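Local coordinates for protein histidine acid phosphatase (Bifidobacterium longum subsp. infantis, PDB 6RXD) that probably removes phosphate groups from inositol polyphosphates such as phytate, and from 2,3-bisphosphoglycerate, as a member of the MINPP branch of the histidine acid phosphatases, at residues Tyr451-Glu456 with Gln462-Ile467; Ser481-Val486 with Lys499-Ala504. All blocks are in the same frame, centred on the assembly; numbering follows the deposited sequence. Where two conformers were deposited one is given.

Interaction 1 of 2, residues Tyr451-Glu456 with Gln462-Ile467; sequences YARKGE and QRYTPI
Gln462 meets Glu456 at the outer end of an antiparallel beta hairpin, whose arms continue inward as neighbouring strands of the large mixed sheet of the histidine phosphatase fold. The carbonyl O of Gln462 takes a CA-H...O contact from Glu456 CA at 3.5 Å. Arg463 does much the same in reverse, its CA pointing a hydrogen at Gly455 O. The guanidinium of Arg463 turns elsewhere and bonds to the carbonyl of Val386.

Tyr464 makes the largest contribution. Its ring lies flat against the extended side chain of Arg453. CD of Arg453 sits over the middle of the ring, 3.6 Å from the centroid of Tyr464. The guanidinium lies over the same ring face, its plane nearly parallel to the ring (7°) and shifted toward the hydroxyl, so that Tyr464 OH lies over Arg453 CZ at 3.4 Å. Arg453 reaches this place because CG is anti to its backbone N (chi1 175°) and the chain stays straight out to the guanidinium. Replacing Tyr464 with an alanine would probably strip Arg453 of its stacking surface and set its guanidinium free to swing.

Around Tyr464 the two arms are too far apart for direct backbone bonds, and water fills in. One water accepts from Tyr464 N and donates to the carbonyl of Arg453 and, at a doubtfully short distance, to that of Gly455. A second accepts from Arg453 N and is held weakly by the carbonyls of Tyr464 and Thr465.

Pro466 brings its CA near the carbonyl O of Tyr451. At Ile467 regular pairing begins. Tyr451 and Ile467 form an antiparallel hydrogen-bonded pair, with Tyr451 N to Ile467 O and Ile467 N to Tyr451 O both 2.9 Å. On the same face of the sheet, Ile467 CG1 rests 4.0 Å from Tyr451 CB.

Interaction 2 of 2, residues Ser481-Val486 with Lys499-Ala504; sequences SECTPV and KSCLAA
Cys483 and Cys501 are joined by a disulfide bridge that ties the loop after strand 475-477 to helix 495-501. The two sulfurs, SG of Cys483 and SG of Cys501, are 2.1 Å apart. The torsion about the S-S bond is 95°, close to the 90° or so that an unstrained disulfide prefers, so the two CB-SG arms stand nearly square to each other when seen down that bond.

The arms leave their backbones differently. On Cys483 the sulfur is anti to the carbonyl carbon and lies beside the backbone N. On Cys501 it sits between the backbone N and the carbonyl carbon (chi1 76°). The CB of Cys501 points toward the loop, and the bridge brings the two CA atoms, of Cys483 and Cys501, to 5.4 Å. Cys501 was modelled in two conformers, and this bridge geometry belongs to one of them.

All three touching residues are buried. The covalent bond does most of the joining, as no hydrogen bond runs between the two segments. Tyr493 of strand 493-494 packs against Cys483. The carbonyl of Cys501 accepts a bond from ND1 of His506, a residue seen to bind zinc in a structure of this protein, though no zinc is bound to it in this chain.

Leu502 adds the remaining apolar touch. Its CB starts away from the loop, but the isobutyl end comes back, and methyl CD2 lies 3.8 Å from SG of Cys483.

Interactions 1 and 2 follow each other along the chain, with centres about 19 Å apart. Interaction 1 is a surface contact near the edge of the molecule. It holds two arms of a hairpin by backbone bonds, bridging waters and a cation lying on an aromatic ring. Interaction 2 is small and buried. It fixes a loop to a helix by a covalent bond with a little apolar packing, and no hydrogen bond joins its segments. The two meet directly where Ile467 CG2 packs on Val486 CG1 at 3.7 Å. The sheet residue at the inner end of 462-467 thus touches the loop segment 481-486.

Interaction 1 of 2, residues Tyr451-Glu456 with Gln462-Ile467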
# COMPACT_ATOMS: atom_id res chain seq x y z
N TYR A 451 15.51 21.29 5.51
CA TYR A 451 16.15 22.56 5.18
C TYR A 451 17.16 22.91 6.26
O TYR A 451 17.12 22.36 7.37
CB TYR A 451 15.10 23.68 5.11
CG TYR A 451 14.26 23.76 3.85
CD1 TYR A 451 14.06 24.99 3.22
CD2 TYR A 451 13.66 22.64 3.29
CE1 TYR A 451 13.28 25.10 2.09
CE2 TYR A 451 12.87 22.75 2.14
CZ TYR A 451 12.69 23.98 1.55
OH TYR A 451 11.91 24.10 0.42
N ALA A 452 18.07 23.83 5.96
CA ALA A 452 19.07 24.23 6.94
C ALA A 452 19.38 25.70 6.80
O ALA A 452 19.25 26.27 5.71
CB ALA A 452 20.36 23.41 6.79
N ARG A 453 19.77 26.32 7.91
CA ARG A 453 20.27 27.69 7.88
C ARG A 453 21.79 27.61 7.90
O ARG A 453 22.37 26.92 8.74
CB ARG A 453 19.74 28.46 9.10
CG ARG A 453 20.31 29.86 9.21
CD ARG A 453 19.72 30.59 10.40
NE ARG A 453 20.22 31.97 10.49
CZ ARG A 453 19.88 32.82 11.45
NH1 ARG A 453 19.04 32.45 12.40
NH2 ARG A 453 20.38 34.05 11.45
N LYS A 454 22.43 28.32 6.97
CA LYS A 454 23.88 28.26 6.80
C LYS A 454 24.67 29.00 7.87
O LYS A 454 24.20 29.97 8.46
CB LYS A 454 24.27 28.80 5.43
CG LYS A 454 24.36 27.74 4.34
CD LYS A 454 24.69 28.37 2.99
CE LYS A 454 25.12 27.31 1.98
NZ LYS A 454 26.39 26.66 2.40
N GLY A 455 25.89 28.53 8.12
CA GLY A 455 26.81 29.21 9.00
C GLY A 455 26.80 28.72 10.44
O GLY A 455 26.11 27.76 10.79
N GLU A 456 27.59 29.38 11.27
CA GLU A 456 27.64 29.06 12.68
C GLU A 456 26.80 30.05 13.47
O GLU A 456 26.88 31.26 13.23
CB GLU A 456 29.08 29.09 13.19
CG GLU A 456 29.98 28.05 12.56
CD GLU A 456 31.44 28.22 12.96
OE1 GLU A 456 31.81 29.32 13.41
OE2 GLU A 456 32.20 27.24 12.82
N GLN A 462 28.30 26.83 16.78
CA GLN A 462 28.01 25.59 16.07
C GLN A 462 26.98 25.82 14.97
O GLN A 462 26.29 26.84 14.98
CB GLN A 462 27.50 24.51 17.03
CG GLN A 462 28.49 24.09 18.12
CD GLN A 462 29.60 23.18 17.60
OE1 GLN A 462 29.88 23.13 16.41
NE2 GLN A 462 30.22 22.44 18.52
N ARG A 463 26.88 24.88 14.04
CA ARG A 463 25.89 25.00 12.97
C ARG A 463 24.46 24.96 13.51
O ARG A 463 24.20 24.36 14.57
CB ARG A 463 26.12 23.89 11.94
CG ARG A 463 27.42 24.06 11.18
CD ARG A 463 27.82 22.76 10.51
NE ARG A 463 26.81 22.31 9.56
CZ ARG A 463 26.83 21.13 8.96
NH1 ARG A 463 27.83 20.29 9.21
NH2 ARG A 463 25.87 20.79 8.11
N TYR A 464 23.55 25.62 12.81
CA TYR A 464 22.14 25.62 13.18
C TYR A 464 21.54 24.24 12.93
O TYR A 464 21.86 23.59 11.94
CB TYR A 464 21.37 26.65 12.35
CG TYR A 464 21.69 28.10 12.66
CD1 TYR A 464 21.01 28.78 13.66
CD2 TYR A 464 22.64 28.80 11.91
CE1 TYR A 464 21.29 30.11 13.94
CE2 TYR A 464 22.92 30.13 12.18
CZ TYR A 464 22.24 30.77 13.19
OH TYR A 464 22.53 32.10 13.46
N THR A 465 20.64 23.80 13.81
CA THR A 465 20.00 22.51 13.66
C THR A 465 19.11 22.50 12.41
O THR A 465 18.33 23.43 12.21
CB THR A 465 19.13 22.23 14.89
OG1 THR A 465 19.96 22.26 16.06
CG2 THR A 465 18.42 20.89 14.78
N PRO A 466 19.22 21.45 11.58
CA PRO A 466 18.36 21.33 10.39
C PRO A 466 16.90 21.15 10.79
O PRO A 466 16.61 20.74 11.91
CB PRO A 466 18.85 20.03 9.73
CG PRO A 466 20.24 19.80 10.30
CD PRO A 466 20.19 20.34 11.69
N ILE A 467 15.98 21.46 9.88
CA ILE A 467 14.56 21.36 10.18
C ILE A 467 13.85 20.51 9.13
O ILE A 467 14.31 20.39 8.00
CB ILE A 467 13.91 22.75 10.29
CG1 ILE A 467 14.07 23.53 8.98
CG2 ILE A 467 14.51 23.53 11.47
CD1 ILE A 467 13.26 24.82 8.95
O HOH W 1 19.87 24.50 10.11
O HOH W 2 24.52 26.09 9.95

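Interaction 2 of 2, residues Ser481-Val486 with Lys499-Ala504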
# COMPACT_ATOMS: atom_id res chain seq x y z
N SER A 481 1.69 14.29 17.92
CA SER A 481 1.39 15.39 18.85
C SER A 481 2.43 15.62 19.94
O SER A 481 2.52 16.72 20.48
CB SER A 481 0.01 15.16 19.48
OG SER A 481 0.05 14.04 20.33
N GLU A 482 3.21 14.60 20.28
CA GLU A 482 4.25 14.80 21.28
C GLU A 482 5.36 15.73 20.78
O GLU A 482 6.06 16.38 21.57
CB GLU A 482 4.84 13.45 21.71
CG GLU A 482 3.83 12.51 22.35
CD GLU A 482 3.27 11.49 21.36
OE1 GLU A 482 3.17 11.80 20.15
OE2 GLU A 482 2.94 10.37 21.80
N CYS A 483 5.53 15.79 19.46
CA CYS A 483 6.60 16.59 18.86
C CYS A 483 6.31 18.08 18.90
O CYS A 483 5.19 18.50 18.60
CB CYS A 483 6.84 16.18 17.41
SG CYS A 483 7.35 14.46 17.19
N THR A 484 7.32 18.88 19.24
CA THR A 484 7.19 20.33 19.27
C THR A 484 7.84 20.94 18.04
O THR A 484 9.02 20.71 17.80
CB THR A 484 7.92 20.91 20.50
OG1 THR A 484 7.35 20.37 21.69
CG2 THR A 484 7.81 22.44 20.53
N PRO A 485 7.07 21.72 17.24
CA PRO A 485 7.68 22.32 16.04
C PRO A 485 8.57 23.51 16.36
O PRO A 485 8.71 23.89 17.52
CB PRO A 485 6.47 22.75 15.19
CG PRO A 485 5.32 22.79 16.14
CD PRO A 485 5.60 21.80 17.24
N VAL A 486 9.17 24.10 15.33
CA VAL A 486 10.19 25.13 15.55
C VAL A 486 9.61 26.44 16.05
O VAL A 486 10.33 27.28 16.59
CB VAL A 486 10.98 25.41 14.27
CG1 VAL A 486 11.70 24.15 13.81
CG2 VAL A 486 10.04 25.95 13.17
N LYS A 499 14.52 13.28 16.57
CA LYS A 499 15.28 12.14 17.07
C LYS A 499 14.83 11.75 18.47
O LYS A 499 14.85 10.57 18.85
CB LYS A 499 16.78 12.43 17.05
CG LYS A 499 17.38 12.39 15.65
CD LYS A 499 18.86 12.77 15.69
CE LYS A 499 19.47 12.76 14.29
NZ LYS A 499 20.83 13.38 14.28
N SER A 500 14.42 12.74 19.25
CA SER A 500 13.88 12.48 20.57
C SER A 500 12.43 12.04 20.52
O SER A 500 12.04 11.04 21.12
CB SER A 500 14.03 13.73 21.44
OG SER A 500 13.35 13.62 22.67
N CYS A 501 11.60 12.78 19.79
CA CYS A 501 10.15 12.62 19.88
C CYS A 501 9.60 11.47 19.04
O CYS A 501 8.49 11.00 19.28
CB CYS A 501 9.42 13.94 19.55
SG CYS A 501 9.31 14.44 17.80
N LEU A 502 10.38 11.02 18.06
CA LEU A 502 9.95 9.87 17.25
C LEU A 502 10.46 8.56 17.82
O LEU A 502 10.07 7.49 17.35
CB LEU A 502 10.39 10.01 15.79
CG LEU A 502 9.80 11.23 15.10
CD1 LEU A 502 10.14 11.19 13.62
CD2 LEU A 502 8.29 11.29 15.31
N ALA A 503 11.33 8.63 18.83
CA ALA A 503 11.77 7.43 19.53
C ALA A 503 10.64 6.93 20.45
O ALA A 503 9.68 7.66 20.70
CB ALA A 503 13.03 7.72 20.34
N ALA A 504 10.76 5.71 20.95
CA ALA A 504 9.67 5.07 21.71
C ALA A 504 9.19 5.83 22.95
O ALA A 504 8.01 5.76 23.31
CB ALA A 504 10.02 3.61 22.06